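PDB 6T3E: DELTA1-pyrroline-2-carboxylate reductase, which reduces Delta1-pyrroline-2-carboxylate to L-proline with a nicotinamide dinucleotide as hydride donor, and is held here with both NADH and L-proline. Local coordinates for residues 37-40 and 41-45; 66-69 and 70-73; 282-286 and 287-291. One frame throughout, in Å; residues are numbered along the deposited sequence.

The three contacts are local, follow each other along the chain and do not touch. Contact 1 starts helix 39-54; contact 2, at the end of the next element, strand 58-68, is the turn into strand 73-82 at one edge of the mixed sheet; contact 3 closes helix 278-286 ahead of strand 294-297, an outermost strand of the parallel sheet. Contact 1 lies on the opposite side of the chain's centre from the other two, its centre about 33 Å from that of contact 2 and 35 Å from that of contact 3. Contacts 2 and 3 are about 27 Å apart between centres. Only contact 2 meets the second subunit; the others are a helix start and a helix end within one chain.

Contact 1 (37-40 and 41-45); sequences ISMK and EVIES
Ser38 and Val42 make the first turn of helix 39-54: Ser38, at the N-cap position, offers its carbonyl O to Val42 N at 3.1 Å. Ile43 N follows onto Met39 O at 2.8 Å, and Glu44 N onto Lys40 O, a longer bond. The packed side of the turn is apolar. Met39 CG touches Ile43 CD1 at 3.7 Å, the two chains meeting at about a right angle; Ile43 CG1 sits beside its own backbone N (chi1 -78°), which lays CD1 over the Met39 end of the turn. Ile37 and Val42 approach more loosely, and all four side chains are buried against helix 128-146, Met39, Val42 and Ile43 on Ala137 and Ile37 on Phe129, while Met39 also meets Trp168 of helix 161-173. The other side is looser and faces solvent. There Lys40 and Glu44, one turn apart, form a salt bridge whose modelled atoms crowd each other, so its exact geometry is doubtful. Glu41 stretches back past the cap, its OE2 3.6 Å from Ser38 OG and 3.7 Å from Ser38 N; the spacing in sequence is that of a capping box, but these gaps are too wide for its bonds. OE1 of the same carboxylate has a weak, long ion pair with Lys337. With a glutamine here, the negative charge near the helix start is lost, and Lys337 would probably be left without this distant counter-charge. One turn on, the Glu41 carbonyl O takes two bonds from Ser45: its N at 2.9 Å, and its OG at 2.8 Å from 43° above the carbonyl plane.

Contact 2 (66-69 and 70-73); sequences IEVE and KHNG
A beta hairpin reverses between Val68, last residue of strand 58-68, and Gly73, first of strand 73-82, and the two form an antiparallel hydrogen-bonded pair. Val68 N donates to Gly73 O at 2.8 Å, and Gly73 N returns a bond to Val68 O at 3.1 Å. That carbonyl is gripped twice, for His71 N also reaches it at 3.3 Å, closing a type I turn over Glu69 and Lys70; the two donors come from opposite faces of the Val68 carbonyl plane, His71 N far above it at 60°. Asn72 N adds a weak bond to Glu69 O. Asn72 has a left-handed backbone, and with Gly73 it faces the single residue Val68, so the chain swells by one residue before the strand begins. Side chains add little across the turn. Val68 CG1, set anti to its amide N (chi1 -164°), comes to the edge of the His71 ring, 3.8 Å from CD2 and near the ring plane, while Lys70 CB stands over one ring face, offset toward the rim. Tyr96 packs on both Val68 and His71. The Lys70 chain bends back at chi2 (87°) toward Glu69, but NZ stays 3.8 Å from OE2, a long salt bridge. The stronger polar partners belong to the second subunit: Lys59 there forms a salt bridge with Glu69 OE2 and a hydrogen bond with Glu67 O, and Glu86 there hydrogen-bonds His71 NE2. The hairpin thus presents its turn to the dimer partner, which supplies partners for Glu69, His71 and the Glu67 carbonyl. Left-handed Asn72 followed by Gly73, both facing Val68, marks a G1 beta bulge closing the turn of this hairpin.

Contact 3 (282-286 and 287-291); sequences IPMKE and GVIDE
Pro283 and Met284 turn their carbonyls to the residues that end helix 278-286, in a Schellman motif with Gly287 as its C-prime residue. Among the backbone bonds, Val288 N reaches back to Pro283 O at 3.1 Å and Gly287 N to Met284 O at 3.2 Å, the pair that defines the motif; Gly287 N also leans toward Pro283 O. All three are weak and bent. Gly287 has the positive phi of this position (94°), where a CB would collide with the carbonyl O of Glu286. Pro283, whose N has no hydrogen to give the preceding turn, kinks the helix in its last turn. A second kind of contact is apolar, made as the chain doubles back. Ile289 CG1, placed between its own N and carbonyl carbon (chi1 50°), lies 3.7 Å from Pro283 CB and 3.6 Å from Met284 CG, the methionine chain running across it at about a right angle. Ile289 also packs on Val260 and Arg261 of helix 257-262, and Met284 on Leu274 of helix 270-276, so both helices meet this end. At the outer side Glu286 and Val288 run alongside each other in the same direction, with Val288 CG2 3.7 Å from Glu286 OE2; that oxygen is hydrogen-bonded to Ser257 OG. The last kind is a CA-H...O contact: Met284 CA points its hydrogen at Ile289 O, 3.3 Å away, with an angle of 152° at the hydrogen.

Contact 1 (37-40 and 41-45)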
loop_
_atom_site.group_PDB
_atom_site.type_symbol
_atom_site.label_atom_id
_atom_site.label_comp_id
_atom_site.label_asym_id
_atom_site.label_seq_id
_atom_site.Cartn_x
_atom_site.Cartn_y
_atom_site.Cartn_z
ATOM N N ILE B 37 -7.398 -23.956 0.655
ATOM C CA ILE B 37 -7.087 -23.792 -0.766
ATOM C C ILE B 37 -6.063 -24.816 -1.257
ATOM O O ILE B 37 -5.113 -25.170 -0.552
ATOM C CB ILE B 37 -6.599 -22.363 -1.045
ATOM C CG1 ILE B 37 -5.333 -22.080 -0.254
ATOM C CG2 ILE B 37 -7.655 -21.382 -0.630
ATOM C CD1 ILE B 37 -4.949 -20.616 -0.234
ATOM N N SER B 38 -6.250 -25.264 -2.497
ATOM C CA SER B 38 -5.386 -26.210 -3.188
ATOM C C SER B 38 -4.900 -25.567 -4.478
ATOM O O SER B 38 -5.451 -24.561 -4.931
ATOM C CB SER B 38 -6.125 -27.513 -3.508
ATOM O OG SER B 38 -7.209 -27.269 -4.401
ATOM N N MET B 39 -3.863 -26.150 -5.083
ATOM C CA MET B 39 -3.238 -25.493 -6.232
ATOM C C MET B 39 -4.118 -25.538 -7.481
ATOM O O MET B 39 -4.137 -24.576 -8.259
ATOM C CB MET B 39 -1.867 -26.118 -6.504
ATOM C CG MET B 39 -1.014 -25.437 -7.585
ATOM S SD MET B 39 -0.594 -23.697 -7.322
ATOM C CE MET B 39 0.781 -23.789 -6.186
ATOM N N LYS B 40 -4.891 -26.610 -7.667
ATOM C CA LYS B 40 -5.787 -26.675 -8.819
ATOM C C LYS B 40 -6.806 -25.545 -8.786
ATOM O O LYS B 40 -7.108 -24.938 -9.822
ATOM C CB LYS B 40 -6.489 -28.028 -8.861
ATOM C CG LYS B 40 -7.313 -28.237 -10.105
ATOM C CD LYS B 40 -7.871 -29.650 -10.153
ATOM C CE LYS B 40 -9.175 -29.685 -10.922
ATOM N NZ LYS B 40 -9.757 -28.322 -11.053
ATOM N N GLU B 41 -7.329 -25.240 -7.595
ATOM C CA GLU B 41 -8.247 -24.114 -7.435
ATOM C C GLU B 41 -7.550 -22.789 -7.739
ATOM O O GLU B 41 -8.101 -21.931 -8.439
ATOM C CB GLU B 41 -8.830 -24.119 -6.021
ATOM C CG GLU B 41 -10.102 -24.932 -5.893
ATOM C CD GLU B 41 -10.549 -25.119 -4.449
ATOM O OE1 GLU B 41 -11.713 -25.539 -4.235
ATOM O OE2 GLU B 41 -9.735 -24.852 -3.530
ATOM N N VAL B 42 -6.335 -22.603 -7.206
ATOM C CA VAL B 42 -5.616 -21.341 -7.365
ATOM C C VAL B 42 -5.238 -21.124 -8.818
ATOM O O VAL B 42 -5.249 -19.984 -9.308
ATOM C CB VAL B 42 -4.370 -21.305 -6.456
ATOM C CG1 VAL B 42 -3.727 -19.925 -6.476
ATOM C CG2 VAL B 42 -4.749 -21.653 -5.036
ATOM N N ILE B 43 -4.909 -22.200 -9.532
ATOM C CA ILE B 43 -4.585 -22.074 -10.948
ATOM C C ILE B 43 -5.787 -21.534 -11.712
ATOM O O ILE B 43 -5.677 -20.565 -12.474
ATOM C CB ILE B 43 -4.114 -23.428 -11.505
ATOM C CG1 ILE B 43 -2.660 -23.691 -11.084
ATOM C CG2 ILE B 43 -4.314 -23.489 -13.027
ATOM C CD1 ILE B 43 -2.275 -25.138 -11.101
ATOM N N GLU B 44 -6.964 -22.119 -11.470
ATOM C CA GLU B 44 -8.176 -21.625 -12.113
ATOM C C GLU B 44 -8.446 -20.176 -11.738
ATOM O O GLU B 44 -8.797 -19.360 -12.598
ATOM C CB GLU B 44 -9.371 -22.503 -11.735
ATOM C CG GLU B 44 -9.279 -23.937 -12.245
ATOM C CD GLU B 44 -10.293 -24.866 -11.594
ATOM O OE1 GLU B 44 -11.400 -24.405 -11.232
ATOM O OE2 GLU B 44 -9.973 -26.063 -11.436
ATOM N N SER B 45 -8.235 -19.826 -10.467
ATOM C CA SER B 45 -8.589 -18.490 -9.996
ATOM C C SER B 45 -7.652 -17.432 -10.556
ATOM O O SER B 45 -8.103 -16.359 -10.976
ATOM C CB SER B 45 -8.566 -18.451 -8.471
ATOM O OG SER B 45 -9.349 -19.494 -7.928
#

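Contact 2 (66-69 and 70-73)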
loop_
_atom_site.group_PDB
_atom_site.type_symbol
_atom_site.label_atom_id
_atom_site.label_comp_id
_atom_site.label_asym_id
_atom_site.label_seq_id
_atom_site.Cartn_x
_atom_site.Cartn_y
_atom_site.Cartn_z
ATOM N N ILE B 66 9.585 0.018 -1.375
ATOM C CA ILE B 66 10.472 0.762 -0.490
ATOM C C ILE B 66 11.651 -0.139 -0.173
ATOM O O ILE B 66 11.483 -1.216 0.415
ATOM C CB ILE B 66 9.771 1.207 0.800
ATOM C CG1 ILE B 66 8.655 2.203 0.495
ATOM C CG2 ILE B 66 10.787 1.801 1.777
ATOM C CD1 ILE B 66 8.063 2.827 1.731
ATOM N N GLU B 67 12.839 0.300 -0.555
ATOM C CA GLU B 67 14.054 -0.459 -0.298
ATOM C C GLU B 67 14.594 -0.057 1.069
ATOM O O GLU B 67 14.818 1.129 1.332
ATOM C CB GLU B 67 15.088 -0.211 -1.395
ATOM C CG GLU B 67 16.500 -0.625 -1.014
ATOM C CD GLU B 67 17.462 -0.620 -2.192
ATOM O OE1 GLU B 67 17.266 0.172 -3.141
ATOM O OE2 GLU B 67 18.411 -1.421 -2.168
ATOM N N VAL B 68 14.731 -1.030 1.963
ATOM C CA VAL B 68 15.361 -0.782 3.271
ATOM C C VAL B 68 16.839 -1.123 3.097
ATOM O O VAL B 68 17.306 -2.225 3.399
ATOM C CB VAL B 68 14.687 -1.567 4.396
ATOM C CG1 VAL B 68 15.081 -0.997 5.755
ATOM C CG2 VAL B 68 13.170 -1.553 4.205
ATOM N N GLU B 69 17.591 -0.146 2.563
ATOM C CA GLU B 69 19.033 -0.305 2.370
ATOM C C GLU B 69 19.764 -0.606 3.674
ATOM O O GLU B 69 20.743 -1.351 3.667
ATOM C CB GLU B 69 19.628 0.955 1.730
ATOM C CG GLU B 69 18.821 1.556 0.562
ATOM C CD GLU B 69 19.040 3.068 0.409
ATOM O OE1 GLU B 69 20.177 3.538 0.670
ATOM O OE2 GLU B 69 18.068 3.786 0.056
ATOM N N LYS B 70 19.303 -0.038 4.796
ATOM C CA LYS B 70 19.999 -0.170 6.080
ATOM C C LYS B 70 19.995 -1.604 6.592
ATOM O O LYS B 70 20.850 -1.966 7.408
ATOM C CB LYS B 70 19.378 0.750 7.149
ATOM C CG LYS B 70 19.370 2.246 6.808
ATOM C CD LYS B 70 18.123 2.656 5.988
ATOM C CE LYS B 70 18.466 3.687 4.910
ATOM N NZ LYS B 70 17.477 3.693 3.789
ATOM N N HIS B 71 19.008 -2.410 6.202
ATOM C CA HIS B 71 18.871 -3.770 6.710
ATOM C C HIS B 71 18.807 -4.799 5.587
ATOM O O HIS B 71 18.433 -5.955 5.822
ATOM C CB HIS B 71 17.635 -3.885 7.616
ATOM C CG HIS B 71 17.622 -2.914 8.761
ATOM N ND1 HIS B 71 18.451 -3.038 9.859
ATOM C CD2 HIS B 71 16.867 -1.810 8.984
ATOM C CE1 HIS B 71 18.213 -2.048 10.701
ATOM N NE2 HIS B 71 17.260 -1.286 10.194
ATOM N N ASN B 72 19.186 -4.404 4.372
ATOM C CA ASN B 72 19.286 -5.316 3.238
ATOM C C ASN B 72 17.943 -5.994 2.938
ATOM O O ASN B 72 17.818 -7.222 2.908
ATOM C CB ASN B 72 20.392 -6.339 3.498
ATOM C CG ASN B 72 20.643 -7.216 2.318
ATOM O OD1 ASN B 72 20.502 -6.773 1.179
ATOM N ND2 ASN B 72 21.036 -8.466 2.567
ATOM N N GLY B 73 16.936 -5.164 2.665
ATOM C CA GLY B 73 15.612 -5.692 2.414
ATOM C C GLY B 73 14.755 -4.799 1.542
ATOM O O GLY B 73 15.116 -3.669 1.195
#

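Contact 3 (282-286 and 287-291)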
loop_
_atom_site.group_PDB
_atom_site.type_symbol
_atom_site.label_atom_id
_atom_site.label_comp_id
_atom_site.label_asym_id
_atom_site.label_seq_id
_atom_site.Cartn_x
_atom_site.Cartn_y
_atom_site.Cartn_z
ATOM N N ILE B 282 18.356 -5.335 -17.716
ATOM C CA ILE B 282 19.786 -5.369 -18.008
ATOM C C ILE B 282 20.029 -5.759 -19.466
ATOM O O ILE B 282 20.785 -5.057 -20.153
ATOM C CB ILE B 282 20.536 -6.303 -17.036
ATOM C CG1 ILE B 282 20.631 -5.675 -15.639
ATOM C CG2 ILE B 282 21.924 -6.628 -17.566
ATOM C CD1 ILE B 282 21.072 -6.632 -14.563
ATOM N N PRO B 283 19.431 -6.836 -19.999
ATOM C CA PRO B 283 19.673 -7.146 -21.419
ATOM C C PRO B 283 19.223 -6.051 -22.364
ATOM O O PRO B 283 19.824 -5.876 -23.433
ATOM C CB PRO B 283 18.879 -8.441 -21.638
ATOM C CG PRO B 283 18.751 -9.043 -20.294
ATOM C CD PRO B 283 18.598 -7.877 -19.368
ATOM N N MET B 284 18.187 -5.297 -22.005
ATOM C CA MET B 284 17.777 -4.192 -22.859
ATOM C C MET B 284 18.724 -3.010 -22.757
ATOM O O MET B 284 18.928 -2.299 -23.746
ATOM C CB MET B 284 16.354 -3.772 -22.520
ATOM C CG MET B 284 15.323 -4.684 -23.140
ATOM S SD MET B 284 13.777 -4.606 -22.239
ATOM C CE MET B 284 13.641 -2.864 -21.882
ATOM N N LYS B 285 19.318 -2.794 -21.585
ATOM C CA LYS B 285 20.351 -1.771 -21.461
ATOM C C LYS B 285 21.570 -2.120 -22.306
ATOM O O LYS B 285 22.216 -1.229 -22.871
ATOM C CB LYS B 285 20.743 -1.586 -19.995
ATOM C CG LYS B 285 19.884 -0.597 -19.227
ATOM C CD LYS B 285 20.311 -0.541 -17.772
ATOM C CE LYS B 285 19.615 0.586 -17.022
ATOM N NZ LYS B 285 20.097 0.719 -15.609
ATOM N N GLU B 286 21.917 -3.411 -22.375
ATOM C CA GLU B 286 23.039 -3.847 -23.200
ATOM C C GLU B 286 22.775 -3.616 -24.686
ATOM O O GLU B 286 23.720 -3.424 -25.462
ATOM C CB GLU B 286 23.326 -5.333 -22.960
ATOM C CG GLU B 286 23.782 -5.708 -21.554
ATOM C CD GLU B 286 24.014 -7.215 -21.390
ATOM O OE1 GLU B 286 24.936 -7.614 -20.639
ATOM O OE2 GLU B 286 23.269 -8.004 -22.011
ATOM N N GLY B 287 21.503 -3.617 -25.094
ATOM C CA GLY B 287 21.123 -3.573 -26.493
ATOM C C GLY B 287 20.865 -4.922 -27.139
ATOM O O GLY B 287 20.638 -4.973 -28.356
ATOM N N VAL B 288 20.930 -6.018 -26.371
ATOM C CA VAL B 288 20.666 -7.351 -26.912
ATOM C C VAL B 288 19.198 -7.508 -27.285
ATOM O O VAL B 288 18.852 -8.219 -28.235
ATOM C CB VAL B 288 21.108 -8.433 -25.911
ATOM C CG1 VAL B 288 20.824 -9.814 -26.465
ATOM C CG2 VAL B 288 22.580 -8.294 -25.608
ATOM N N ILE B 289 18.309 -6.881 -26.526
ATOM C CA ILE B 289 16.885 -6.932 -26.806
ATOM C C ILE B 289 16.303 -5.544 -26.584
ATOM O O ILE B 289 16.936 -4.667 -25.991
ATOM C CB ILE B 289 16.167 -7.982 -25.933
ATOM C CG1 ILE B 289 16.537 -7.802 -24.460
ATOM C CG2 ILE B 289 16.516 -9.389 -26.397
ATOM C CD1 ILE B 289 15.507 -8.393 -23.498
ATOM N N ASP B 290 15.102 -5.336 -27.115
ATOM C CA ASP B 290 14.358 -4.103 -26.910
ATOM C C ASP B 290 12.970 -4.460 -26.396
ATOM O O ASP B 290 12.651 -5.632 -26.182
ATOM C CB ASP B 290 14.289 -3.260 -28.194
ATOM C CG ASP B 290 13.618 -3.990 -29.350
ATOM O OD1 ASP B 290 12.971 -5.032 -29.109
ATOM O OD2 ASP B 290 13.751 -3.522 -30.506
ATOM N N GLU B 291 12.136 -3.431 -26.222
ATOM C CA GLU B 291 10.809 -3.619 -25.643
ATOM C C GLU B 291 9.936 -4.533 -26.494
ATOM O O GLU B 291 9.008 -5.166 -25.974
ATOM C CB GLU B 291 10.131 -2.264 -25.461
ATOM C CG GLU B 291 8.875 -2.307 -24.625
ATOM C CD GLU B 291 8.392 -0.922 -24.245
ATOM O OE1 GLU B 291 9.247 -0.031 -24.021
ATOM O OE2 GLU B 291 7.158 -0.734 -24.164
#